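Local coordinates for protein globin (Geobacter sulfurreducens, PDB 2W31) that forms the heme-binding globin domain of a probable membrane-bound globin-coupled sensor, its heme iron held between two histidines and its family generally assigned oxygen binding, at residues A[28-40]-A[62-74]. Sequence-based numbering, arbitrary orientation. Where two conformers were deposited one is given.
Sequences AETNKERLADQFY and LKQTHQDWFVSLF. With HEM (protoporphyrin IX containing Fe), chain C.
Ala36 and Gln67 mark where helices 32-40 and 62-72 come together, their CA atoms 5.2 Å apart and their axes 9.1 Å apart at closest approach, crossing at 126°; a water bridges Ala36 O and Lys63 O. The small Ala36 CB, touching Gln67 OE1 and Lys63 CG, permits this approach. Leu35, its CG anti to the backbone N (chi1 -178°), sets that carbon over the centre of one face of the Phe70 ring, 3.6 Å from its centroid, and Ala28 CB lies over a face of Phe74. Lys63 NZ donates to Asp37 OD1 (2.9 Å) in a salt bridge, from the anti side but tilted out of the carboxylate plane. Lys32 crosses the extended Gln67 side chain obliquely, its CE meeting Gln67 NE2 (3.5 Å), and bends at chi4 (-69°), which puts NZ between the carboxylates of Glu29 and Glu33. A methionine in place of Lys32 would probably leave both carboxylates without their shared cation. Phe39 CE2 lies 3.7 Å from His66 CG; Leu62 O accepts from His66 ND1 (2.8 Å), which with the NE2-iron bond helps hold the imidazole's rotation. In this protoglobin-family globin fold, helix 62-72 thus carries the distal histidine of a bis-histidyl heme. His93 supplies the other axial ligand, while Phe113 and Thr114 of helix 100-121 pack against Leu35 and Phe70 respectively.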
loop_
_atom_site.group_PDB
_atom_site.type_symbol
_atom_site.label_atom_id
_atom_site.label_comp_id
_atom_site.label_asym_id
_atom_site.label_seq_id
_atom_site.Cartn_x
_atom_site.Cartn_y
_atom_site.Cartn_z
ATOM N N ALA A 28 14.240 -3.034 -13.186
ATOM C CA ALA A 28 12.851 -3.402 -13.443
ATOM C C ALA A 28 12.719 -4.107 -14.768
ATOM O O ALA A 28 12.038 -5.132 -14.876
ATOM C CB ALA A 28 11.942 -2.181 -13.373
ATOM N N GLU A 29 13.413 -3.577 -15.781
ATOM C CA GLU A 29 13.378 -4.180 -17.095
ATOM C C GLU A 29 13.994 -5.581 -17.107
ATOM O O GLU A 29 13.409 -6.501 -17.654
ATOM C CB GLU A 29 14.065 -3.254 -18.096
ATOM C CG GLU A 29 13.606 -3.486 -19.503
ATOM C CD GLU A 29 14.356 -4.615 -20.172
ATOM O OE1 GLU A 29 15.483 -4.958 -19.727
ATOM O OE2 GLU A 29 13.818 -5.163 -21.148
ATOM N N THR A 30 15.132 -5.737 -16.444
ATOM C CA THR A 30 15.799 -7.047 -16.292
ATOM C C THR A 30 14.873 -8.096 -15.660
ATOM O O THR A 30 14.884 -9.294 -16.064
ATOM C CB THR A 30 17.073 -6.886 -15.441
ATOM O OG1 THR A 30 18.058 -6.163 -16.196
ATOM C CG2 THR A 30 17.663 -8.250 -14.996
ATOM N N ASN A 31 14.074 -7.631 -14.691
ATOM C CA ASN A 31 13.198 -8.482 -13.880
ATOM C C ASN A 31 11.735 -8.569 -14.326
ATOM O O ASN A 31 10.908 -9.187 -13.644
ATOM C CB ASN A 31 13.253 -8.016 -12.426
ATOM C CG ASN A 31 14.540 -8.411 -11.752
ATOM O OD1 ASN A 31 15.480 -7.628 -11.674
ATOM N ND2 ASN A 31 14.594 -9.649 -11.278
ATOM N N LYS A 32 11.407 -7.964 -15.471
ATOM C CA LYS A 32 10.032 -7.810 -15.878
ATOM C C LYS A 32 9.313 -9.147 -16.083
ATOM O O LYS A 32 8.152 -9.294 -15.697
ATOM C CB LYS A 32 9.931 -6.896 -17.125
ATOM C CG LYS A 32 10.402 -7.475 -18.459
ATOM C CD LYS A 32 10.336 -6.351 -19.515
ATOM C CE LYS A 32 10.448 -6.877 -20.945
ATOM N NZ LYS A 32 11.808 -7.395 -21.183
ATOM N N GLU A 33 10.006 -10.117 -16.679
ATOM C CA GLU A 33 9.387 -11.438 -16.906
ATOM C C GLU A 33 9.177 -12.233 -15.602
ATOM O O GLU A 33 8.156 -12.936 -15.455
ATOM C CB GLU A 33 10.190 -12.272 -17.934
ATOM C CG GLU A 33 10.210 -11.658 -19.328
ATOM C CD GLU A 33 11.395 -10.725 -19.555
ATOM O OE1 GLU A 33 12.204 -10.494 -18.622
ATOM O OE2 GLU A 33 11.533 -10.228 -20.695
ATOM N N ARG A 34 10.149 -12.145 -14.689
ATOM C CA ARG A 34 10.055 -12.761 -13.363
ATOM C C ARG A 34 8.828 -12.197 -12.627
ATOM O O ARG A 34 8.005 -12.969 -12.080
ATOM C CB ARG A 34 11.311 -12.463 -12.544
ATOM C CG ARG A 34 12.287 -13.612 -12.387
ATOM C CD ARG A 34 13.355 -13.324 -11.331
ATOM N NE ARG A 34 12.797 -13.439 -9.989
ATOM C CZ ARG A 34 12.790 -12.480 -9.058
ATOM N NH1 ARG A 34 13.352 -11.293 -9.264
ATOM N NH2 ARG A 34 12.226 -12.727 -7.888
ATOM N N LEU A 35 8.697 -10.859 -12.659
ATOM C CA LEU A 35 7.529 -10.166 -12.096
ATOM C C LEU A 35 6.244 -10.674 -12.756
ATOM O O LEU A 35 5.306 -11.071 -12.074
ATOM C CB LEU A 35 7.665 -8.625 -12.219
ATOM C CG LEU A 35 6.542 -7.734 -11.634
ATOM C CD1 LEU A 35 5.384 -7.580 -12.631
ATOM C CD2 LEU A 35 6.013 -8.255 -10.278
ATOM N N ALA A 36 6.220 -10.705 -14.095
ATOM C CA ALA A 36 5.023 -11.126 -14.827
ATOM C C ALA A 36 4.621 -12.560 -14.497
ATOM O O ALA A 36 3.432 -12.844 -14.339
ATOM C CB ALA A 36 5.221 -10.968 -16.346
ATOM N N ASP A 37 5.607 -13.459 -14.381
ATOM C CA ASP A 37 5.339 -14.873 -14.070
ATOM C C ASP A 37 4.798 -14.994 -12.650
ATOM O O ASP A 37 3.822 -15.692 -12.441
ATOM C CB ASP A 37 6.602 -15.749 -14.198
ATOM C CG ASP A 37 7.018 -15.983 -15.644
ATOM O OD1 ASP A 37 6.213 -15.747 -16.574
ATOM O OD2 ASP A 37 8.191 -16.390 -15.842
ATOM N N GLN A 38 5.437 -14.314 -11.694
ATOM C CA GLN A 38 5.037 -14.411 -10.295
ATOM C C GLN A 38 3.654 -13.798 -10.106
ATOM O O GLN A 38 2.818 -14.383 -9.430
ATOM C CB GLN A 38 6.086 -13.788 -9.363
ATOM C CG GLN A 38 7.366 -14.625 -9.312
ATOM C CD GLN A 38 8.442 -14.101 -8.355
ATOM O OE1 GLN A 38 8.142 -13.436 -7.362
ATOM N NE2 GLN A 38 9.709 -14.434 -8.646
ATOM N N PHE A 39 3.415 -12.630 -10.723
ATOM C CA PHE A 39 2.134 -11.944 -10.658
ATOM C C PHE A 39 1.019 -12.820 -11.218
ATOM O O PHE A 39 -0.005 -13.068 -10.540
ATOM C CB PHE A 39 2.264 -10.597 -11.424
ATOM C CG PHE A 39 1.045 -9.733 -11.393
ATOM C CD1 PHE A 39 0.907 -8.753 -10.413
ATOM C CD2 PHE A 39 0.069 -9.826 -12.388
ATOM C CE1 PHE A 39 -0.200 -7.903 -10.421
ATOM C CE2 PHE A 39 -1.040 -8.971 -12.402
ATOM C CZ PHE A 39 -1.165 -7.999 -11.400
ATOM N N TYR A 40 1.244 -13.344 -12.432
ATOM C CA TYR A 40 0.265 -14.188 -13.118
ATOM C C TYR A 40 -0.007 -15.474 -12.343
ATOM O O TYR A 40 -1.169 -15.823 -12.099
ATOM C CB TYR A 40 0.786 -14.523 -14.506
ATOM C CG TYR A 40 -0.276 -14.885 -15.523
ATOM C CD1 TYR A 40 -0.877 -13.902 -16.316
ATOM C CD2 TYR A 40 -0.663 -16.204 -15.699
ATOM C CE1 TYR A 40 -1.839 -14.232 -17.279
ATOM C CE2 TYR A 40 -1.643 -16.549 -16.657
ATOM C CZ TYR A 40 -2.202 -15.550 -17.444
ATOM O OH TYR A 40 -3.151 -15.845 -18.391
ATOM N N LEU A 62 -2.786 -11.079 -21.376
ATOM C CA LEU A 62 -2.845 -10.378 -20.079
ATOM C C LEU A 62 -1.541 -10.373 -19.276
ATOM O O LEU A 62 -1.290 -9.404 -18.556
ATOM C CB LEU A 62 -4.016 -10.868 -19.217
ATOM C CG LEU A 62 -5.414 -10.493 -19.732
ATOM C CD1 LEU A 62 -6.493 -11.161 -18.911
ATOM C CD2 LEU A 62 -5.642 -8.948 -19.767
ATOM N N LYS A 63 -0.730 -11.427 -19.366
ATOM C CA LYS A 63 0.605 -11.419 -18.750
ATOM C C LYS A 63 1.441 -10.239 -19.279
ATOM O O LYS A 63 2.078 -9.514 -18.499
ATOM C CB LYS A 63 1.328 -12.764 -18.975
ATOM C CG LYS A 63 2.619 -12.914 -18.168
ATOM C CD LYS A 63 3.356 -14.229 -18.468
ATOM C CE LYS A 63 2.954 -15.347 -17.548
ATOM N NZ LYS A 63 3.761 -16.559 -17.884
ATOM N N GLN A 64 1.459 -10.055 -20.599
ATOM C CA GLN A 64 2.169 -8.934 -21.218
ATOM C C GLN A 64 1.570 -7.573 -20.838
ATOM O O GLN A 64 2.311 -6.614 -20.584
ATOM C CB GLN A 64 2.145 -9.085 -22.753
ATOM C CG GLN A 64 2.933 -7.997 -23.494
ATOM C CD GLN A 64 4.417 -8.166 -23.317
ATOM O OE1 GLN A 64 4.929 -9.293 -23.359
ATOM N NE2 GLN A 64 5.126 -7.056 -23.099
ATOM N N THR A 65 0.242 -7.476 -20.794
ATOM C CA THR A 65 -0.406 -6.220 -20.418
ATOM C C THR A 65 0.006 -5.738 -19.010
ATOM O O THR A 65 0.319 -4.549 -18.805
ATOM C CB THR A 65 -1.930 -6.384 -20.488
ATOM O OG1 THR A 65 -2.306 -6.548 -21.856
ATOM C CG2 THR A 65 -2.643 -5.170 -19.941
ATOM N N HIS A 66 0.033 -6.660 -18.058
ATOM C CA HIS A 66 0.413 -6.285 -16.688
ATOM C C HIS A 66 1.938 -6.105 -16.569
ATOM O O HIS A 66 2.407 -5.221 -15.805
ATOM C CB HIS A 66 -0.165 -7.288 -15.707
ATOM C CG HIS A 66 -1.656 -7.237 -15.658
ATOM N ND1 HIS A 66 -2.456 -7.923 -16.542
ATOM C CD2 HIS A 66 -2.492 -6.523 -14.868
ATOM C CE1 HIS A 66 -3.721 -7.637 -16.289
ATOM N NE2 HIS A 66 -3.769 -6.828 -15.244
ATOM N N GLN A 67 2.711 -6.855 -17.378
ATOM C CA GLN A 67 4.172 -6.670 -17.419
ATOM C C GLN A 67 4.499 -5.228 -17.878
ATOM O O GLN A 67 5.365 -4.532 -17.288
ATOM C CB GLN A 67 4.817 -7.694 -18.377
ATOM C CG GLN A 67 6.331 -7.667 -18.336
ATOM C CD GLN A 67 6.898 -8.674 -19.289
ATOM O OE1 GLN A 67 7.026 -9.854 -18.949
ATOM N NE2 GLN A 67 7.223 -8.224 -20.493
ATOM N N ASP A 68 3.783 -4.766 -18.891
ATOM C CA ASP A 68 4.016 -3.430 -19.468
ATOM C C ASP A 68 3.700 -2.340 -18.447
ATOM O O ASP A 68 4.451 -1.370 -18.326
ATOM C CB ASP A 68 3.193 -3.182 -20.751
ATOM C CG ASP A 68 3.647 -4.007 -21.962
ATOM O OD1 ASP A 68 4.791 -4.532 -22.010
ATOM O OD2 ASP A 68 2.800 -4.103 -22.891
ATOM N N TRP A 69 2.599 -2.514 -17.698
ATOM C CA TRP A 69 2.243 -1.560 -16.639
ATOM C C TRP A 69 3.380 -1.456 -15.582
ATOM O O TRP A 69 3.757 -0.339 -15.142
ATOM C CB TRP A 69 0.905 -1.949 -15.959
ATOM C CG TRP A 69 0.740 -1.189 -14.629
ATOM C CD1 TRP A 69 0.273 0.079 -14.446
ATOM C CD2 TRP A 69 1.138 -1.671 -13.323
ATOM N NE1 TRP A 69 0.366 0.434 -13.082
ATOM C CE2 TRP A 69 0.874 -0.640 -12.390
ATOM C CE3 TRP A 69 1.679 -2.895 -12.859
ATOM C CZ2 TRP A 69 1.132 -0.799 -11.011
ATOM C CZ3 TRP A 69 1.928 -3.053 -11.503
ATOM C CH2 TRP A 69 1.652 -1.993 -10.597
ATOM N N PHE A 70 3.919 -2.608 -15.201
ATOM C CA PHE A 70 5.020 -2.638 -14.230
ATOM C C PHE A 70 6.226 -1.793 -14.701
ATOM O O PHE A 70 6.774 -0.956 -13.974
ATOM C CB PHE A 70 5.406 -4.085 -13.929
ATOM C CG PHE A 70 6.643 -4.234 -13.081
ATOM C CD1 PHE A 70 6.608 -3.975 -11.690
ATOM C CD2 PHE A 70 7.854 -4.646 -13.655
ATOM C CE1 PHE A 70 7.752 -4.114 -10.914
ATOM C CE2 PHE A 70 8.986 -4.826 -12.862
ATOM C CZ PHE A 70 8.947 -4.540 -11.489
ATOM N N VAL A 71 6.625 -2.009 -15.944
ATOM C CA VAL A 71 7.709 -1.215 -16.504
ATOM C C VAL A 71 7.403 0.288 -16.514
ATOM O O VAL A 71 8.280 1.111 -16.214
ATOM C CB VAL A 71 8.034 -1.722 -17.915
ATOM C CG1 VAL A 71 9.042 -0.809 -18.607
ATOM C CG2 VAL A 71 8.595 -3.140 -17.798
ATOM N N SER A 72 6.149 0.648 -16.791
ATOM C CA SER A 72 5.739 2.046 -16.831
ATOM C C SER A 72 5.898 2.778 -15.494
ATOM O O SER A 72 5.979 4.011 -15.482
ATOM C CB SER A 72 4.289 2.165 -17.306
ATOM O OG SER A 72 3.375 1.795 -16.295
ATOM N N LEU A 73 5.918 2.027 -14.369
ATOM C CA LEU A 73 6.139 2.664 -13.064
ATOM C C LEU A 73 7.468 3.420 -13.042
ATOM O O LEU A 73 7.615 4.400 -12.293
ATOM C CB LEU A 73 6.191 1.637 -11.925
ATOM C CG LEU A 73 4.912 0.875 -11.649
ATOM C CD1 LEU A 73 5.206 -0.336 -10.730
ATOM C CD2 LEU A 73 3.891 1.802 -10.979
ATOM N N PHE A 74 8.424 2.940 -13.859
ATOM C CA PHE A 74 9.814 3.448 -13.842
ATOM C C PHE A 74 10.139 4.321 -15.077
ATOM O O PHE A 74 11.271 4.740 -15.256
ATOM C CB PHE A 74 10.803 2.266 -13.749
ATOM C CG PHE A 74 10.488 1.349 -12.635
ATOM C CD1 PHE A 74 11.016 1.592 -11.375
ATOM C CD2 PHE A 74 9.630 0.265 -12.814
ATOM C CE1 PHE A 74 10.694 0.751 -10.285
ATOM C CE2 PHE A 74 9.266 -0.559 -11.742
ATOM C CZ PHE A 74 9.820 -0.326 -10.484
HETATM C CHA HEM C . -6.497 -4.883 -17.707
HETATM C CHB HEM C . -3.152 -3.148 -14.704
HETATM C CHC HEM C . -4.859 -6.109 -11.267
HETATM C CHD HEM C . -7.205 -8.615 -14.666
HETATM C C1A HEM C . -5.452 -4.140 -17.201
HETATM C C2A HEM C . -4.734 -3.088 -17.898
HETATM C C3A HEM C . -3.787 -2.617 -17.077
HETATM C C4A HEM C . -3.910 -3.362 -15.828
HETATM C CMA HEM C . -2.755 -1.501 -17.333
HETATM C CAA HEM C . -5.044 -2.598 -19.349
HETATM C CBA HEM C . -6.286 -1.716 -19.175
HETATM C CGA HEM C . -6.580 -0.794 -20.342
HETATM O O1A HEM C . -5.821 0.188 -20.574
HETATM O O2A HEM C . -7.607 -1.045 -21.034
HETATM C C1B HEM C . -3.423 -3.702 -13.463
HETATM C C2B HEM C . -2.852 -3.298 -12.188
HETATM C C3B HEM C . -3.321 -4.109 -11.233
HETATM C C4B HEM C . -4.173 -5.095 -11.884
HETATM C CMB HEM C . -1.895 -2.093 -12.062
HETATM C CAB HEM C . -3.014 -4.112 -9.737
HETATM C CBB HEM C . -1.769 -3.902 -9.269
HETATM C C1C HEM C . -5.577 -7.095 -11.896
HETATM C C2C HEM C . -6.075 -8.309 -11.294
HETATM C C3C HEM C . -6.691 -9.020 -12.244
HETATM C C4C HEM C . -6.626 -8.260 -13.475
HETATM C CMC HEM C . -5.909 -8.722 -9.834
HETATM C CAC HEM C . -7.379 -10.386 -12.046
HETATM C CBC HEM C . -7.119 -11.463 -12.781
HETATM C C1D HEM C . -7.342 -7.783 -15.747
HETATM C C2D HEM C . -8.240 -8.022 -16.887
HETATM C C3D HEM C . -8.032 -6.862 -17.838
HETATM C C4D HEM C . -7.009 -6.040 -17.199
HETATM C CMD HEM C . -9.206 -9.188 -17.049
HETATM C CAD HEM C . -8.704 -6.609 -19.215
HETATM C CBD HEM C . -10.111 -6.060 -19.081
HETATM C CGD HEM C . -10.789 -6.187 -20.431
HETATM O O1D HEM C . -10.940 -7.324 -20.957
HETATM O O2D HEM C . -11.188 -5.139 -20.983
HETATM N NA HEM C . -4.925 -4.301 -15.937
HETATM N NB HEM C . -4.222 -4.791 -13.238
HETATM N NC HEM C . -5.920 -7.083 -13.244
HETATM N ND HEM C . -6.654 -6.616 -15.986
HETATM FE FE HEM C . -5.413 -5.707 -14.591
HETATM O O HOH W 1 9.116 -9.848 -22.544
HETATM O O HOH W 2 1.714 -10.602 -15.453
#